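Local atomic coordinates of histidine triad protein (Plasmodium falciparum 3D7, PDB entry 5CS2), a protein that probably hydrolyses diadenosine triphosphate to AMP and ADP as a HIT-family enzyme, and is bound by the antimalarial natural product cyclomarin A. Residues 36-44 with 74-85. Residues are numbered along the deposited sequence; the frame is centred on the assembly and turned at random.
Sequences FITTKYSYG and EIIDINLLCNFM
Asp-77 reaches from the helix into the hairpin turn between strands 36-38 and 42-44, where its carboxylate ties the turn together. OD1 takes two hydroxyls: OG1 of Thr-39 gives it a bond of 2.7 Å on the syn lone pair, while Ser-42 OG, 2.8 Å from Asp-77 OD1, comes in from above the carboxylate plane. Asp-77 OD2 receives a weak bond from the backbone N of Tyr-41 at 3.3 Å. Because the Asp-77 CG lies opposite the backbone N (chi1 -174°), the acid extends outward from the helix to meet all three donors. Thr-39 OG1 takes the N-H of Ser-42 in an ST motif while giving its own proton to Asp-77 OD1, and the two bonds together join the turn to the helix.

Tyr-41 packs against the Glu-74 end of 74-85, its ring edge turned to Asp-77 and nearly perpendicular to the carboxylate (89°); its CD1 rests 3.9 Å from Glu-74 CG. Two waters bridge the same end, one from Tyr-41 O to Glu-74 OE2 and one from Ser-42 OG to Glu-74 O. Glu-74 also forms a salt bridge with Lys-64.

One turn beyond Asp-77, Leu-81 divides its methyls: CD1 sits 3.8 Å from Ile-37 CD1, and CD2 packs on the CB of Ser-42 and the CG2 of Thr-39. Farther on, the bent chain of Met-85 brings CE to 3.5 Å from Phe-36 CE1, and its SD makes an oblique Met-aromatic contact with the ring.

Segment 74-85 runs at 23° to strand 42-44, packed on the antiparallel sheet of the HIT fold. Leu-81 also touches Leu-58 of strand 56-60, Ile-78 meets Ile-117, the residue after the predicted nucleophile His-116, whose side chain lies about 6 Å from that of Ile-78, and helix 181-199 packs on Phe-36, Phe-84 and Met-85.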
loop_
_atom_site.group_PDB
_atom_site.type_symbol
_atom_site.label_atom_id
_atom_site.label_comp_id
_atom_site.label_asym_id
_atom_site.label_seq_id
_atom_site.Cartn_x
_atom_site.Cartn_y
_atom_site.Cartn_z
ATOM N N PHE A 36 3.203 -15.935 10.325
ATOM C CA PHE A 36 4.642 -15.723 10.597
ATOM C C PHE A 36 4.914 -14.482 11.459
ATOM O O PHE A 36 6.035 -14.317 11.945
ATOM C CB PHE A 36 5.435 -15.712 9.295
ATOM C CG PHE A 36 4.859 -14.804 8.231
ATOM C CD1 PHE A 36 5.023 -13.419 8.309
ATOM C CD2 PHE A 36 4.170 -15.332 7.145
ATOM C CE1 PHE A 36 4.466 -12.574 7.331
ATOM C CE2 PHE A 36 3.663 -14.492 6.142
ATOM C CZ PHE A 36 3.794 -13.120 6.252
ATOM N N ILE A 37 3.925 -13.557 11.619
ATOM C CA ILE A 37 4.140 -12.384 12.447
ATOM C C ILE A 37 2.793 -11.842 12.914
ATOM O O ILE A 37 1.841 -11.849 12.140
ATOM C CB ILE A 37 4.956 -11.264 11.693
ATOM C CG1 ILE A 37 5.391 -10.128 12.650
ATOM C CG2 ILE A 37 4.177 -10.704 10.469
ATOM C CD1 ILE A 37 6.603 -9.236 12.099
ATOM N N THR A 38 2.762 -11.326 14.132
ATOM C CA THR A 38 1.638 -10.648 14.746
ATOM C C THR A 38 2.163 -9.343 15.313
ATOM O O THR A 38 3.227 -9.322 15.940
ATOM C CB THR A 38 0.974 -11.539 15.836
ATOM O OG1 THR A 38 0.680 -12.805 15.249
ATOM C CG2 THR A 38 -0.307 -10.928 16.390
ATOM N N THR A 39 1.418 -8.239 15.071
ATOM C CA THR A 39 1.756 -6.889 15.523
ATOM C C THR A 39 0.611 -6.380 16.392
ATOM O O THR A 39 -0.338 -7.128 16.653
ATOM C CB THR A 39 2.079 -5.965 14.313
ATOM O OG1 THR A 39 0.844 -5.693 13.647
ATOM C CG2 THR A 39 3.073 -6.594 13.333
ATOM N N LYS A 40 0.685 -5.119 16.823
ATOM C CA LYS A 40 -0.338 -4.505 17.658
ATOM C C LYS A 40 -1.718 -4.550 16.981
ATOM O O LYS A 40 -2.707 -4.787 17.665
ATOM C CB LYS A 40 0.053 -3.056 17.998
ATOM C CG LYS A 40 -0.880 -2.378 19.003
ATOM C CD LYS A 40 -0.353 -1.018 19.440
ATOM C CE LYS A 40 -1.252 -0.370 20.466
ATOM N NZ LYS A 40 -0.651 0.876 21.016
ATOM N N TYR A 41 -1.775 -4.346 15.644
ATOM C CA TYR A 41 -3.040 -4.302 14.887
ATOM C C TYR A 41 -3.137 -5.242 13.696
ATOM O O TYR A 41 -4.208 -5.337 13.094
ATOM C CB TYR A 41 -3.289 -2.867 14.399
ATOM C CG TYR A 41 -3.386 -1.834 15.493
ATOM C CD1 TYR A 41 -4.554 -1.679 16.234
ATOM C CD2 TYR A 41 -2.321 -0.986 15.772
ATOM C CE1 TYR A 41 -4.648 -0.722 17.245
ATOM C CE2 TYR A 41 -2.420 0.003 16.749
ATOM C CZ TYR A 41 -3.568 0.103 17.513
ATOM O OH TYR A 41 -3.640 1.062 18.495
ATOM N N SER A 42 -2.064 -5.931 13.320
ATOM C CA SER A 42 -2.093 -6.726 12.088
ATOM C C SER A 42 -1.426 -8.075 12.263
ATOM O O SER A 42 -0.857 -8.350 13.319
ATOM C CB SER A 42 -1.307 -5.979 11.003
ATOM O OG SER A 42 -1.685 -4.626 10.891
ATOM N N TYR A 43 -1.474 -8.887 11.227
ATOM C CA TYR A 43 -0.754 -10.141 11.167
ATOM C C TYR A 43 -0.439 -10.511 9.732
ATOM O O TYR A 43 -1.063 -10.013 8.806
ATOM C CB TYR A 43 -1.425 -11.268 11.963
ATOM C CG TYR A 43 -2.693 -11.823 11.372
ATOM C CD1 TYR A 43 -3.922 -11.229 11.634
ATOM C CD2 TYR A 43 -2.675 -12.975 10.593
ATOM C CE1 TYR A 43 -5.108 -11.783 11.141
ATOM C CE2 TYR A 43 -3.850 -13.524 10.080
ATOM C CZ TYR A 43 -5.064 -12.939 10.384
ATOM O OH TYR A 43 -6.227 -13.485 9.865
ATOM N N GLY A 44 0.582 -11.320 9.562
ATOM C CA GLY A 44 1.038 -11.779 8.265
ATOM C C GLY A 44 0.936 -13.277 8.213
ATOM O O GLY A 44 1.304 -13.962 9.172
ATOM N N GLU A 74 -4.079 1.783 12.677
ATOM C CA GLU A 74 -4.116 0.562 11.868
ATOM C C GLU A 74 -3.459 0.752 10.497
ATOM O O GLU A 74 -2.808 -0.170 10.011
ATOM C CB GLU A 74 -5.554 0.044 11.671
ATOM C CG GLU A 74 -6.252 -0.377 12.956
ATOM C CD GLU A 74 -7.694 -0.813 12.758
ATOM O OE1 GLU A 74 -8.477 -0.038 12.155
ATOM O OE2 GLU A 74 -8.028 -1.955 13.156
ATOM N N ILE A 75 -3.677 1.921 9.859
ATOM C CA ILE A 75 -3.079 2.256 8.549
ATOM C C ILE A 75 -1.570 2.258 8.705
ATOM O O ILE A 75 -0.863 1.646 7.908
ATOM C CB ILE A 75 -3.589 3.619 7.973
ATOM C CG1 ILE A 75 -5.096 3.554 7.707
ATOM C CG2 ILE A 75 -2.806 3.992 6.660
ATOM C CD1 ILE A 75 -5.777 4.943 7.729
ATOM N N ILE A 76 -1.076 2.947 9.747
ATOM C CA ILE A 76 0.367 2.987 9.989
ATOM C C ILE A 76 0.917 1.590 10.254
ATOM O O ILE A 76 1.952 1.208 9.693
ATOM C CB ILE A 76 0.644 3.963 11.150
ATOM C CG1 ILE A 76 0.299 5.427 10.731
ATOM C CG2 ILE A 76 2.090 3.811 11.718
ATOM C CD1 ILE A 76 0.274 6.430 11.914
ATOM N N ASP A 77 0.239 0.834 11.130
ATOM C CA ASP A 77 0.700 -0.501 11.508
ATOM C C ASP A 77 0.815 -1.432 10.305
ATOM O O ASP A 77 1.884 -2.000 10.072
ATOM C CB ASP A 77 -0.212 -1.087 12.606
ATOM C CG ASP A 77 0.283 -2.418 13.168
ATOM O OD1 ASP A 77 0.307 -3.405 12.409
ATOM O OD2 ASP A 77 0.598 -2.476 14.393
ATOM N N ILE A 78 -0.260 -1.579 9.519
ATOM C CA ILE A 78 -0.261 -2.522 8.415
ATOM C C ILE A 78 0.757 -2.133 7.315
ATOM O O ILE A 78 1.337 -3.020 6.672
ATOM C CB ILE A 78 -1.675 -2.823 7.853
ATOM C CG1 ILE A 78 -1.654 -4.171 7.098
ATOM C CG2 ILE A 78 -2.171 -1.691 6.939
ATOM C CD1 ILE A 78 -2.975 -4.796 6.705
ATOM N N ASN A 79 0.997 -0.820 7.170
ATOM C CA ASN A 79 1.900 -0.330 6.136
ATOM C C ASN A 79 3.353 -0.405 6.541
ATOM O O ASN A 79 4.184 -0.735 5.687
ATOM C CB ASN A 79 1.486 1.030 5.657
ATOM C CG ASN A 79 0.341 0.864 4.674
ATOM O OD1 ASN A 79 0.453 0.198 3.635
ATOM N ND2 ASN A 79 -0.830 1.325 5.065
ATOM N N LEU A 80 3.657 -0.168 7.810
ATOM C CA LEU A 80 5.026 -0.390 8.308
ATOM C C LEU A 80 5.347 -1.890 8.255
ATOM O O LEU A 80 6.444 -2.265 7.846
ATOM C CB LEU A 80 5.215 0.168 9.714
ATOM C CG LEU A 80 5.142 1.698 9.864
ATOM C CD1 LEU A 80 5.317 2.081 11.319
ATOM C CD2 LEU A 80 6.188 2.424 8.989
ATOM N N LEU A 81 4.356 -2.762 8.589
ATOM C CA LEU A 81 4.548 -4.216 8.472
ATOM C C LEU A 81 4.811 -4.628 7.017
ATOM O O LEU A 81 5.662 -5.461 6.746
ATOM C CB LEU A 81 3.302 -4.963 9.039
ATOM C CG LEU A 81 3.394 -6.483 8.992
ATOM C CD1 LEU A 81 4.615 -6.988 9.815
ATOM C CD2 LEU A 81 2.134 -7.114 9.552
ATOM N N CYS A 82 4.083 -4.032 6.066
ATOM C CA CYS A 82 4.292 -4.287 4.654
ATOM C C CYS A 82 5.729 -3.983 4.240
ATOM O O CYS A 82 6.360 -4.819 3.583
ATOM C CB CYS A 82 3.307 -3.500 3.796
ATOM S SG CYS A 82 3.497 -3.827 2.032
ATOM N N ASN A 83 6.207 -2.790 4.577
ATOM C CA ASN A 83 7.579 -2.373 4.223
ATOM C C ASN A 83 8.600 -3.349 4.856
ATOM O O ASN A 83 9.486 -3.839 4.148
ATOM C CB ASN A 83 7.818 -0.937 4.680
ATOM C CG ASN A 83 9.050 -0.356 4.058
ATOM O OD1 ASN A 83 10.143 -0.440 4.619
ATOM N ND2 ASN A 83 8.889 0.297 2.933
ATOM N N PHE A 84 8.411 -3.674 6.148
ATOM C CA PHE A 84 9.253 -4.623 6.890
ATOM C C PHE A 84 9.243 -5.984 6.189
ATOM O O PHE A 84 10.304 -6.593 6.019
ATOM C CB PHE A 84 8.768 -4.757 8.337
ATOM C CG PHE A 84 9.522 -5.800 9.145
ATOM C CD1 PHE A 84 10.813 -5.544 9.611
ATOM C CD2 PHE A 84 8.975 -7.063 9.363
ATOM C CE1 PHE A 84 11.514 -6.506 10.347
ATOM C CE2 PHE A 84 9.700 -8.048 10.060
ATOM C CZ PHE A 84 10.951 -7.749 10.570
ATOM N N MET A 85 8.032 -6.495 5.785
ATOM C CA MET A 85 7.947 -7.798 5.135
ATOM C C MET A 85 8.557 -7.830 3.744
ATOM O O MET A 85 9.121 -8.847 3.372
ATOM C CB MET A 85 6.505 -8.334 5.125
ATOM C CG MET A 85 6.017 -8.754 6.503
ATOM S SD MET A 85 7.142 -9.914 7.410
ATOM C CE MET A 85 7.400 -11.103 6.264
HETATM O O HOH W 1 -6.805 -4.287 13.874
HETATM O O HOH W 2 -3.730 -2.730 10.998
#